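PDB 3JU7: putative PLP-dependent aminotransferase from Bacillus cereus ATCC 10987, which probably uses pyridoxal phosphate, held as a covalent lysine adduct, to catalyse transamination. Local coordinates for residues A62-K73 with F179-F187. Numbering follows the deposited sequence.
Sequences ATLGLMAAIQLK and FSGMIIYSF
In the large PLP-binding domain of this putative aminotransferase of fold type I, helix 62-73 packs on strand 182-186 of the central sheet, running nearly antiparallel to it (166°), their axes approaching to 7.7 Å. No direct hydrogen bond joins the two; the buried interface is largely apolar, and alternate strand residues Met182 and Ile184 face the helix. Ile184 fills the middle. With CG1 anti to its carbonyl carbon (chi1 -48°), CG2 is left to reach Ala62, lying 3.5 Å from Ala62 O, whereas chi2 (-36°) turns CD1 the other way along the helix, to Ala69 CB at 3.9 Å. Between them, Ile184 CG1 lies 3.7 Å from Leu66 CD2. Gly65, lacking a side chain, lets the branched isoleucine come close to the helix backbone, and the small methyls of Ala62 and Ala69 serve the same end. At the start of the helix the two backbones draw nearest, and Ala62 CB rests 3.6 Å from Ser186 CB. This end adjoins the cofactor: Ala62 N, Thr63 OG1 and Ser186 OG all hydrogen-bond to phosphate oxygens of the modified lysine at position 191, and the helix N-terminus probably helps stabilise the phosphate charge. Ser186 OG also bonds to His188 N. Toward the other end, selenomethionine Met182 extends beyond CG to set its selenium against Ala69 CB and Lys73 CD, with CE reaching Leu72. Lys73 suits the partly exposed edge, its CD lying against that selenium while its amine forms a salt bridge with Glu152. Bends at chi3 and chi4 bring that amine over Gly181, where a water accepts from Lys73 NZ at 2.6 Å and donates to Ser180 O at 3.0 Å.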
loop_
_atom_site.group_PDB
_atom_site.type_symbol
_atom_site.label_atom_id
_atom_site.label_comp_id
_atom_site.label_asym_id
_atom_site.label_seq_id
_atom_site.Cartn_x
_atom_site.Cartn_y
_atom_site.Cartn_z
ATOM N N ALA A 62 -7.636 -0.237 1.769
ATOM C CA ALA A 62 -8.662 -1.193 1.252
ATOM C C ALA A 62 -8.402 -1.570 -0.186
ATOM O O ALA A 62 -8.761 -2.663 -0.599
ATOM C CB ALA A 62 -10.079 -0.612 1.361
ATOM N N THR A 63 -7.797 -0.668 -0.962
ATOM C CA THR A 63 -7.516 -1.004 -2.354
ATOM C C THR A 63 -6.571 -2.187 -2.427
ATOM O O THR A 63 -6.832 -3.163 -3.143
ATOM C CB THR A 63 -7.004 0.183 -3.149
ATOM O OG1 THR A 63 -7.950 1.239 -2.982
ATOM C CG2 THR A 63 -6.857 -0.218 -4.639
ATOM N N LEU A 64 -5.525 -2.130 -1.614
ATOM C CA LEU A 64 -4.555 -3.238 -1.518
ATOM C C LEU A 64 -5.182 -4.498 -0.901
ATOM O O LEU A 64 -4.845 -5.619 -1.262
ATOM C CB LEU A 64 -3.368 -2.828 -0.677
ATOM C CG LEU A 64 -2.574 -1.645 -1.227
ATOM C CD1 LEU A 64 -1.665 -1.152 -0.097
ATOM C CD2 LEU A 64 -1.808 -2.018 -2.518
ATOM N N GLY A 65 -6.109 -4.315 0.011
ATOM C CA GLY A 65 -6.825 -5.457 0.552
ATOM C C GLY A 65 -7.654 -6.118 -0.548
ATOM O O GLY A 65 -7.720 -7.350 -0.646
ATOM N N LEU A 66 -8.309 -5.306 -1.377
ATOM C CA LEU A 66 -9.086 -5.850 -2.471
ATOM C C LEU A 66 -8.163 -6.691 -3.333
ATOM O O LEU A 66 -8.496 -7.865 -3.661
ATOM C CB LEU A 66 -9.813 -4.756 -3.292
ATOM C CG LEU A 66 -11.168 -4.329 -2.720
ATOM C CD1 LEU A 66 -11.628 -2.988 -3.289
ATOM C CD2 LEU A 66 -12.214 -5.406 -2.991
HETATM N N MSE A 67 -7.016 -6.104 -3.678
HETATM C CA MSE A 67 -6.023 -6.755 -4.551
HETATM C C MSE A 67 -5.548 -8.090 -3.987
HETATM O O MSE A 67 -5.524 -9.102 -4.697
HETATM C CB MSE A 67 -4.846 -5.806 -4.835
HETATM C CG MSE A 67 -5.234 -4.651 -5.794
HETATM SE SE MSE A 67 -3.931 -3.215 -5.721
HETATM C CE MSE A 67 -2.553 -4.129 -6.484
ATOM N N ALA A 68 -5.213 -8.096 -2.701
ATOM C CA ALA A 68 -4.731 -9.289 -2.033
ATOM C C ALA A 68 -5.812 -10.380 -2.104
ATOM O O ALA A 68 -5.544 -11.536 -2.527
ATOM C CB ALA A 68 -4.437 -8.990 -0.592
ATOM N N ALA A 69 -7.023 -9.995 -1.683
ATOM C CA ALA A 69 -8.167 -10.909 -1.591
ATOM C C ALA A 69 -8.538 -11.529 -2.956
ATOM O O ALA A 69 -8.687 -12.734 -3.062
ATOM C CB ALA A 69 -9.373 -10.225 -0.932
ATOM N N ILE A 70 -8.651 -10.720 -3.982
ATOM C CA ILE A 70 -8.957 -11.217 -5.336
ATOM C C ILE A 70 -7.857 -12.149 -5.853
ATOM O O ILE A 70 -8.148 -13.227 -6.358
ATOM C CB ILE A 70 -9.157 -10.034 -6.316
ATOM C CG1 ILE A 70 -10.485 -9.330 -6.009
ATOM C CG2 ILE A 70 -9.080 -10.476 -7.809
ATOM C CD1 ILE A 70 -10.516 -7.889 -6.416
ATOM N N GLN A 71 -6.596 -11.721 -5.708
ATOM C CA GLN A 71 -5.435 -12.540 -6.093
ATOM C C GLN A 71 -5.476 -13.902 -5.382
ATOM O O GLN A 71 -5.326 -14.906 -6.030
ATOM C CB GLN A 71 -4.114 -11.812 -5.781
ATOM C CG GLN A 71 -2.877 -12.623 -6.143
ATOM C CD GLN A 71 -2.804 -12.973 -7.627
ATOM O OE1 GLN A 71 -3.214 -12.194 -8.478
ATOM N NE2 GLN A 71 -2.293 -14.158 -7.929
ATOM N N LEU A 72 -5.708 -13.947 -4.069
ATOM C CA LEU A 72 -5.814 -15.241 -3.359
ATOM C C LEU A 72 -6.987 -16.108 -3.824
ATOM O O LEU A 72 -6.864 -17.304 -4.009
ATOM C CB LEU A 72 -5.966 -15.023 -1.836
ATOM C CG LEU A 72 -6.211 -16.269 -0.990
ATOM C CD1 LEU A 72 -4.976 -17.159 -1.052
ATOM C CD2 LEU A 72 -6.583 -15.891 0.441
ATOM N N LYS A 73 -8.146 -15.486 -3.986
ATOM C CA LYS A 73 -9.392 -16.213 -4.114
ATOM C C LYS A 73 -9.820 -16.446 -5.566
ATOM O O LYS A 73 -10.656 -17.281 -5.816
ATOM C CB LYS A 73 -10.471 -15.440 -3.363
ATOM C CG LYS A 73 -10.348 -15.611 -1.851
ATOM C CD LYS A 73 -11.491 -15.051 -1.062
ATOM C CE LYS A 73 -12.860 -15.679 -1.377
ATOM N NZ LYS A 73 -13.163 -16.941 -0.692
ATOM N N PHE A 179 -19.334 -14.672 7.098
ATOM C CA PHE A 179 -19.288 -14.877 5.653
ATOM C C PHE A 179 -18.081 -15.754 5.276
ATOM O O PHE A 179 -16.946 -15.554 5.781
ATOM C CB PHE A 179 -19.205 -13.549 4.966
ATOM C CG PHE A 179 -19.260 -13.613 3.464
ATOM C CD1 PHE A 179 -20.378 -14.132 2.808
ATOM C CD2 PHE A 179 -18.237 -13.074 2.718
ATOM C CE1 PHE A 179 -20.469 -14.136 1.419
ATOM C CE2 PHE A 179 -18.307 -13.030 1.312
ATOM C CZ PHE A 179 -19.413 -13.576 0.658
ATOM N N SER A 180 -18.331 -16.720 4.393
ATOM C CA SER A 180 -17.287 -17.628 3.942
ATOM C C SER A 180 -16.248 -16.978 3.064
ATOM O O SER A 180 -15.110 -17.409 3.066
ATOM C CB SER A 180 -17.900 -18.758 3.147
ATOM O OG SER A 180 -18.703 -19.505 4.007
ATOM N N GLY A 181 -16.658 -15.996 2.264
ATOM C CA GLY A 181 -15.726 -15.280 1.411
ATOM C C GLY A 181 -14.927 -14.277 2.213
ATOM O O GLY A 181 -14.678 -14.462 3.412
HETATM N N MSE A 182 -14.526 -13.204 1.546
HETATM C CA MSE A 182 -13.789 -12.139 2.209
HETATM C C MSE A 182 -14.553 -10.836 2.102
HETATM O O MSE A 182 -15.264 -10.617 1.120
HETATM C CB MSE A 182 -12.401 -12.003 1.604
HETATM C CG MSE A 182 -11.490 -13.000 2.222
HETATM SE SE MSE A 182 -9.719 -13.193 1.552
HETATM C CE MSE A 182 -9.103 -13.930 3.239
ATOM N N ILE A 183 -14.437 -10.024 3.152
ATOM C CA ILE A 183 -14.998 -8.675 3.190
ATOM C C ILE A 183 -13.856 -7.675 3.393
ATOM O O ILE A 183 -13.027 -7.832 4.291
ATOM C CB ILE A 183 -16.076 -8.545 4.293
ATOM C CG1 ILE A 183 -17.015 -9.777 4.196
ATOM C CG2 ILE A 183 -16.770 -7.235 4.170
ATOM C CD1 ILE A 183 -18.444 -9.590 4.428
ATOM N N ILE A 184 -13.808 -6.676 2.523
ATOM C CA ILE A 184 -12.847 -5.594 2.595
ATOM C C ILE A 184 -13.517 -4.308 3.112
ATOM O O ILE A 184 -14.584 -3.925 2.679
ATOM C CB ILE A 184 -12.230 -5.279 1.211
ATOM C CG1 ILE A 184 -11.743 -6.564 0.478
ATOM C CG2 ILE A 184 -11.126 -4.272 1.373
ATOM C CD1 ILE A 184 -11.139 -7.673 1.384
ATOM N N TYR A 185 -12.877 -3.673 4.085
ATOM C CA TYR A 185 -13.337 -2.444 4.645
ATOM C C TYR A 185 -12.180 -1.469 4.626
ATOM O O TYR A 185 -10.994 -1.862 4.719
ATOM C CB TYR A 185 -13.752 -2.594 6.123
ATOM C CG TYR A 185 -14.720 -3.672 6.484
ATOM C CD1 TYR A 185 -16.096 -3.443 6.530
ATOM C CD2 TYR A 185 -14.252 -4.915 6.930
ATOM C CE1 TYR A 185 -17.018 -4.497 6.921
ATOM C CE2 TYR A 185 -15.126 -5.934 7.312
ATOM C CZ TYR A 185 -16.512 -5.744 7.306
ATOM O OH TYR A 185 -17.340 -6.811 7.739
ATOM N N SER A 186 -12.532 -0.193 4.602
ATOM C CA SER A 186 -11.558 0.884 4.576
ATOM C C SER A 186 -11.544 1.686 5.875
ATOM O O SER A 186 -12.580 1.885 6.493
ATOM C CB SER A 186 -11.836 1.815 3.392
ATOM O OG SER A 186 -10.921 2.892 3.382
ATOM N N PHE A 187 -10.354 2.140 6.271
ATOM C CA PHE A 187 -10.184 3.076 7.366
ATOM C C PHE A 187 -9.628 4.434 6.838
ATOM O O PHE A 187 -8.999 5.207 7.564
ATOM C CB PHE A 187 -9.224 2.517 8.413
ATOM C CG PHE A 187 -9.619 1.188 9.030
ATOM C CD1 PHE A 187 -10.938 0.869 9.345
ATOM C CD2 PHE A 187 -8.621 0.281 9.394
ATOM C CE1 PHE A 187 -11.257 -0.352 9.959
ATOM C CE2 PHE A 187 -8.938 -0.947 10.024
ATOM C CZ PHE A 187 -10.258 -1.248 10.319
HETATM O O HOH W 1 -12.481 -16.822 1.832
#